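Local coordinates for type IV pilus biogenesis factor PilY1 (Pseudomonas aeruginosa, PDB 3HX6), which primes type IV pilus assembly, regulates pilus retraction in a calcium-dependent manner, and supports twitching motility and adhesion to host cells, at residues S333-P338 / M453-Q458; W372-K377 / G427-S432. The protein carries 3 engineered substitutions. All coordinates share one frame; numbering follows the deposited sequence.

Overall arrangement
The crystallised part is the C-terminal domain of PilY1, a beta propeller with four antiparallel sheets followed by a larger mixed one, which holds both contacts. From the N terminus, the chain forms the calcium site before it reaches strand 333-336, the first half of contact 1. It then runs through 343-348 and 367-373 into contact 2. The 49 residues after 372-377 form a loop that contact 2 closes, joining the end of strand 367-373 to the loop leading into 433-437. Strand 454-456 finally returns to 333-336, so contact 1 unites the outermost strands of the mixed sheet and contact 2 nests inside its loop. Their centres lie about 16 Å apart; His337 stacks on Trp372.

Contact 1. Residues S333-P338 / M453-Q458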
loop_
_atom_site.group_PDB
_atom_site.type_symbol
_atom_site.label_atom_id
_atom_site.label_comp_id
_atom_site.label_asym_id
_atom_site.label_seq_id
_atom_site.Cartn_x
_atom_site.Cartn_y
_atom_site.Cartn_z
ATOM N N SER A 333 -14.641 -14.116 -13.291
ATOM C CA SER A 333 -13.299 -13.894 -12.761
ATOM C C SER A 333 -12.535 -15.120 -13.226
ATOM O O SER A 333 -13.118 -16.192 -13.352
ATOM C CB SER A 333 -13.294 -13.823 -11.229
ATOM O OG SER A 333 -13.673 -12.536 -10.788
ATOM N N LEU A 334 -11.243 -14.969 -13.484
ATOM C CA LEU A 334 -10.442 -16.087 -13.972
ATOM C C LEU A 334 -9.276 -16.419 -13.059
ATOM O O LEU A 334 -8.583 -15.524 -12.577
ATOM C CB LEU A 334 -9.904 -15.764 -15.370
ATOM C CG LEU A 334 -10.945 -15.352 -16.415
ATOM C CD1 LEU A 334 -10.240 -14.867 -17.672
ATOM C CD2 LEU A 334 -11.857 -16.516 -16.728
ATOM N N VAL A 335 -9.066 -17.710 -12.820
ATOM C CA VAL A 335 -7.956 -18.158 -11.985
ATOM C C VAL A 335 -7.272 -19.302 -12.728
ATOM O O VAL A 335 -7.942 -20.212 -13.214
ATOM C CB VAL A 335 -8.444 -18.667 -10.599
ATOM C CG1 VAL A 335 -7.259 -19.078 -9.751
ATOM C CG2 VAL A 335 -9.235 -17.575 -9.880
ATOM N N ARG A 336 -5.947 -19.251 -12.834
ATOM C CA ARG A 336 -5.223 -20.313 -13.524
ATOM C C ARG A 336 -5.502 -21.646 -12.829
ATOM O O ARG A 336 -5.453 -21.740 -11.604
ATOM C CB ARG A 336 -3.713 -20.046 -13.512
ATOM C CG ARG A 336 -2.941 -20.956 -14.467
ATOM C CD ARG A 336 -1.431 -20.853 -14.272
ATOM N NE ARG A 336 -0.880 -19.562 -14.672
ATOM C CZ ARG A 336 -0.704 -19.172 -15.931
ATOM N NH1 ARG A 336 -1.034 -19.972 -16.936
ATOM N NH2 ARG A 336 -0.184 -17.980 -16.186
ATOM N N HIS A 337 -5.804 -22.673 -13.611
ATOM C CA HIS A 337 -6.074 -23.983 -13.036
ATOM C C HIS A 337 -4.833 -24.490 -12.285
ATOM O O HIS A 337 -3.702 -24.184 -12.661
ATOM C CB HIS A 337 -6.466 -24.951 -14.147
ATOM C CG HIS A 337 -7.013 -26.250 -13.653
ATOM N ND1 HIS A 337 -6.207 -27.287 -13.234
ATOM C CD2 HIS A 337 -8.288 -26.675 -13.494
ATOM C CE1 HIS A 337 -6.964 -28.296 -12.843
ATOM N NE2 HIS A 337 -8.231 -27.951 -12.990
ATOM N N PRO A 338 -5.034 -25.251 -11.197
ATOM C CA PRO A 338 -3.918 -25.788 -10.406
ATOM C C PRO A 338 -2.874 -26.561 -11.213
ATOM O O PRO A 338 -1.697 -26.560 -10.866
ATOM C CB PRO A 338 -4.616 -26.678 -9.382
ATOM C CG PRO A 338 -5.905 -25.960 -9.154
ATOM C CD PRO A 338 -6.323 -25.558 -10.553
ATOM N N MET A 453 -16.486 -9.761 -8.989
ATOM C CA MET A 453 -15.707 -10.415 -7.958
ATOM C C MET A 453 -14.228 -10.097 -8.092
ATOM O O MET A 453 -13.791 -9.519 -9.087
ATOM C CB MET A 453 -15.914 -11.923 -8.046
ATOM C CG MET A 453 -17.375 -12.335 -8.119
ATOM S SD MET A 453 -17.537 -14.128 -8.226
ATOM C CE MET A 453 -17.584 -14.362 -9.998
ATOM N N ILE A 454 -13.459 -10.493 -7.084
ATOM C CA ILE A 454 -12.023 -10.247 -7.074
ATOM C C ILE A 454 -11.257 -11.525 -6.780
ATOM O O ILE A 454 -11.387 -12.102 -5.701
ATOM C CB ILE A 454 -11.648 -9.207 -5.996
ATOM C CG1 ILE A 454 -12.440 -7.918 -6.228
ATOM C CG2 ILE A 454 -10.142 -8.935 -6.031
ATOM C CD1 ILE A 454 -12.507 -7.010 -4.991
ATOM N N ALA A 455 -10.461 -11.961 -7.745
ATOM C CA ALA A 455 -9.659 -13.161 -7.581
ATOM C C ALA A 455 -8.222 -12.715 -7.344
ATOM O O ALA A 455 -7.646 -11.999 -8.161
ATOM C CB ALA A 455 -9.748 -14.032 -8.835
ATOM N N ILE A 456 -7.651 -13.123 -6.218
ATOM C CA ILE A 456 -6.282 -12.752 -5.883
ATOM C C ILE A 456 -5.612 -13.904 -5.159
ATOM O O ILE A 456 -6.203 -14.510 -4.265
ATOM C CB ILE A 456 -6.246 -11.477 -4.991
ATOM C CG1 ILE A 456 -4.800 -11.136 -4.620
ATOM C CG2 ILE A 456 -7.093 -11.681 -3.744
ATOM C CD1 ILE A 456 -4.647 -9.811 -3.889
ATOM N N GLY A 457 -4.379 -14.206 -5.545
ATOM C CA GLY A 457 -3.669 -15.307 -4.919
ATOM C C GLY A 457 -4.494 -16.582 -4.994
ATOM O O GLY A 457 -4.923 -16.992 -6.072
ATOM N N GLN A 458 -4.741 -17.197 -3.844
ATOM C CA GLN A 458 -5.512 -18.436 -3.795
ATOM C C GLN A 458 -6.927 -18.219 -3.260
ATOM O O GLN A 458 -7.474 -19.081 -2.575
ATOM C CB GLN A 458 -4.785 -19.470 -2.926
ATOM C CG GLN A 458 -3.354 -19.767 -3.368
ATOM C CD GLN A 458 -2.610 -20.664 -2.386
ATOM O OE1 GLN A 458 -3.007 -21.808 -2.143
ATOM N NE2 GLN A 458 -1.527 -20.143 -1.811
HETATM O O HOH W 1 -15.742 -10.782 -11.577
HETATM O O HOH W 2 -11.402 -11.160 -10.685
#
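Ser333 and Met453 approach each other where strands 333-336 and 454-456 run side by side in nearly the same direction. The two axes differ by 16° and come within 7.0 Å, and side chains and water occupy the interval. The Ser333 side chain points toward the other strand. Its CB lies 4.3 Å from the methyl carbon CB of Ala455. Beyond it, OG is anti to the carbonyl carbon (chi1 -82°), which sets the hydroxyl 3.6 Å from Met453 CB and between two ordered waters. One of them, 2.8 Å from Ser333 OG, accepts the backbone N-H of Met453. The other, 2.7 Å from Ser333 OG, accepts from Ala455 N and donates a weak bond to Met453 O. Further along, Val335 uses the branch beside its backbone N: CG2 meets Ala455 CB at 3.7 Å, methyl against methyl.

The backbone pairing of each strand is with other strands: Ser333 with Ile346 and Val335 with Ile344, Ile454 with Leu461. Leu334 points away from the contact and lies about 8 Å, side chain to side chain, from the calcium ligand Asp258. Parallel neighbours of this kind are consistent with the first, inner strands of adjacent propeller blades. The chemistry implies a junction mediated by water at the Ser333 end and by methyl groups at the Val335 end, with one buried serine hydroxyl linking through solvent to the backbone of the other strand.

Contact 2. Residues W372-K377 / G427-S432; sequences WDQQTK and GSTKQS
Thr429 and Gln374 meet from opposite directions through a single hydrogen bond, in which Thr429 OG1 donates to Gln374 OE1 at 2.8 Å. The hydroxyl lies in the carbonyl plane on a lone pair, with a C=O...donor angle of 123°. The same amide oxygen takes a second bond from a water that also holds Ser432 OG at 2.7 Å, so Gln374 OE1 is linked to Thr429 directly and to Ser432 through water. Alongside, the backbones join: Trp372 N donates to Ser432 O at 2.8 Å. Trp372 CB rests 3.1 Å from that Ser432 O. With CG anti to the backbone N (chi1 -170°), the indole has Gln431 O near its plane at the edge, and Thr429 CG2 approaches CZ3 obliquely.

The next layer sets these groups in place. Gln374 CG sits 3.4 Å above the centre of the Trp372 ring, and the chain beyond it is extended, carrying the amide out to Thr429. The face opposite Gln374 is covered by His337; Trp422 meets the indole edge-to-face, and NE1 binds Lys341 O. On the loop side, the Gln431 amide is fixed by Asn421 N and Gln393 OE1. Asp373 points away from the contact: OD1 takes the N-H of Gln375 from above the carboxylate plane, 37° out of it, while OD2 forms a salt bridge with Arg279.

The Asp373-Gln375 bond makes an Asx turn at the end of strand 367-373. The Trp372-Ser432 bond stands at the start of that strand's antiparallel pairing with 433-437, within the mixed sheet of the beta-propeller domain and away from the calcium site.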
loop_
_atom_site.group_PDB
_atom_site.type_symbol
_atom_site.label_atom_id
_atom_site.label_comp_id
_atom_site.label_asym_id
_atom_site.label_seq_id
_atom_site.Cartn_x
_atom_site.Cartn_y
_atom_site.Cartn_z
ATOM N N TRP A 372 -13.942 -25.158 -15.717
ATOM C CA TRP A 372 -12.619 -25.298 -16.302
ATOM C C TRP A 372 -12.599 -25.066 -17.808
ATOM O O TRP A 372 -13.226 -25.802 -18.560
ATOM C CB TRP A 372 -12.071 -26.693 -16.005
ATOM C CG TRP A 372 -10.624 -26.887 -16.343
ATOM C CD1 TRP A 372 -9.736 -25.935 -16.762
ATOM C CD2 TRP A 372 -9.877 -28.103 -16.217
ATOM N NE1 TRP A 372 -8.487 -26.483 -16.900
ATOM C CE2 TRP A 372 -8.542 -27.811 -16.571
ATOM C CE3 TRP A 372 -10.208 -29.411 -15.835
ATOM C CZ2 TRP A 372 -7.531 -28.784 -16.553
ATOM C CZ3 TRP A 372 -9.202 -30.382 -15.819
ATOM C CH2 TRP A 372 -7.880 -30.059 -16.176
ATOM N N ASP A 373 -11.900 -24.022 -18.240
ATOM C CA ASP A 373 -11.741 -23.752 -19.666
ATOM C C ASP A 373 -10.337 -24.303 -19.921
ATOM O O ASP A 373 -9.358 -23.707 -19.492
ATOM C CB ASP A 373 -11.758 -22.248 -19.958
ATOM C CG ASP A 373 -11.636 -21.945 -21.441
ATOM O OD1 ASP A 373 -11.335 -22.884 -22.215
ATOM O OD2 ASP A 373 -11.833 -20.774 -21.834
ATOM N N GLN A 374 -10.241 -25.443 -20.601
ATOM C CA GLN A 374 -8.940 -26.062 -20.851
ATOM C C GLN A 374 -8.261 -25.639 -22.145
ATOM O O GLN A 374 -7.164 -26.106 -22.455
ATOM C CB GLN A 374 -9.081 -27.582 -20.869
ATOM C CG GLN A 374 -9.919 -28.151 -19.751
ATOM C CD GLN A 374 -9.840 -29.662 -19.711
ATOM O OE1 GLN A 374 -10.777 -30.333 -19.295
ATOM N NE2 GLN A 374 -8.710 -30.202 -20.139
ATOM N N GLN A 375 -8.902 -24.754 -22.896
ATOM C CA GLN A 375 -8.361 -24.315 -24.182
ATOM C C GLN A 375 -8.067 -22.822 -24.170
ATOM O O GLN A 375 -8.664 -22.066 -24.924
ATOM C CB GLN A 375 -9.373 -24.628 -25.282
ATOM C CG GLN A 375 -9.818 -26.079 -25.296
ATOM C CD GLN A 375 -10.898 -26.338 -26.328
ATOM O OE1 GLN A 375 -12.068 -26.002 -26.125
ATOM N NE2 GLN A 375 -10.509 -26.922 -27.449
ATOM N N THR A 376 -7.128 -22.412 -23.324
ATOM C CA THR A 376 -6.790 -21.001 -23.176
ATOM C C THR A 376 -5.385 -20.646 -23.655
ATOM O O THR A 376 -4.833 -19.624 -23.261
ATOM C CB THR A 376 -6.911 -20.584 -21.701
ATOM O OG1 THR A 376 -5.986 -21.351 -20.920
ATOM C CG2 THR A 376 -8.331 -20.842 -21.184
ATOM N N LYS A 377 -4.813 -21.483 -24.509
ATOM C CA LYS A 377 -3.473 -21.228 -25.015
ATOM C C LYS A 377 -3.496 -20.908 -26.504
ATOM O O LYS A 377 -2.543 -21.194 -27.233
ATOM C CB LYS A 377 -2.575 -22.436 -24.745
ATOM C CG LYS A 377 -1.176 -22.070 -24.270
ATOM C CD LYS A 377 -0.590 -23.174 -23.400
ATOM C CE LYS A 377 -0.394 -24.470 -24.171
ATOM N NZ LYS A 377 0.728 -24.371 -25.147
ATOM N N GLY A 427 -5.580 -39.496 -17.314
ATOM C CA GLY A 427 -5.245 -38.143 -17.704
ATOM C C GLY A 427 -6.468 -37.480 -18.306
ATOM O O GLY A 427 -6.426 -36.307 -18.668
ATOM N N SER A 428 -7.559 -38.235 -18.417
ATOM C CA SER A 428 -8.798 -37.700 -18.971
ATOM C C SER A 428 -9.522 -36.892 -17.897
ATOM O O SER A 428 -9.402 -37.176 -16.705
ATOM C CB SER A 428 -9.705 -38.830 -19.465
ATOM O OG SER A 428 -10.228 -39.584 -18.384
ATOM N N THR A 429 -10.277 -35.888 -18.328
ATOM C CA THR A 429 -11.010 -35.017 -17.415
ATOM C C THR A 429 -12.131 -35.713 -16.653
ATOM O O THR A 429 -12.977 -36.378 -17.247
ATOM C CB THR A 429 -11.632 -33.824 -18.173
ATOM O OG1 THR A 429 -10.598 -33.094 -18.841
ATOM C CG2 THR A 429 -12.368 -32.895 -17.207
ATOM N N LYS A 430 -12.140 -35.547 -15.335
ATOM C CA LYS A 430 -13.193 -36.131 -14.518
ATOM C C LYS A 430 -14.179 -35.007 -14.193
ATOM O O LYS A 430 -15.150 -34.809 -14.917
ATOM C CB LYS A 430 -12.620 -36.736 -13.234
ATOM C CG LYS A 430 -13.662 -37.497 -12.430
ATOM C CD LYS A 430 -13.048 -38.246 -11.263
ATOM C CE LYS A 430 -14.128 -38.925 -10.430
ATOM N NZ LYS A 430 -15.114 -37.940 -9.886
ATOM N N GLN A 431 -13.943 -34.267 -13.115
ATOM C CA GLN A 431 -14.829 -33.153 -12.791
ATOM C C GLN A 431 -14.282 -31.927 -13.514
ATOM O O GLN A 431 -13.072 -31.728 -13.578
ATOM C CB GLN A 431 -14.888 -32.916 -11.276
ATOM C CG GLN A 431 -15.693 -33.982 -10.529
ATOM C CD GLN A 431 -15.706 -33.780 -9.028
ATOM O OE1 GLN A 431 -14.655 -33.679 -8.398
ATOM N NE2 GLN A 431 -16.898 -33.729 -8.444
ATOM N N SER A 432 -15.162 -31.114 -14.086
ATOM C CA SER A 432 -14.695 -29.940 -14.808
ATOM C C SER A 432 -14.878 -28.656 -14.030
ATOM O O SER A 432 -14.709 -27.562 -14.570
ATOM C CB SER A 432 -15.400 -29.832 -16.154
ATOM O OG SER A 432 -14.967 -30.873 -17.010
HETATM O O HOH W 3 -13.815 -29.694 -19.131
#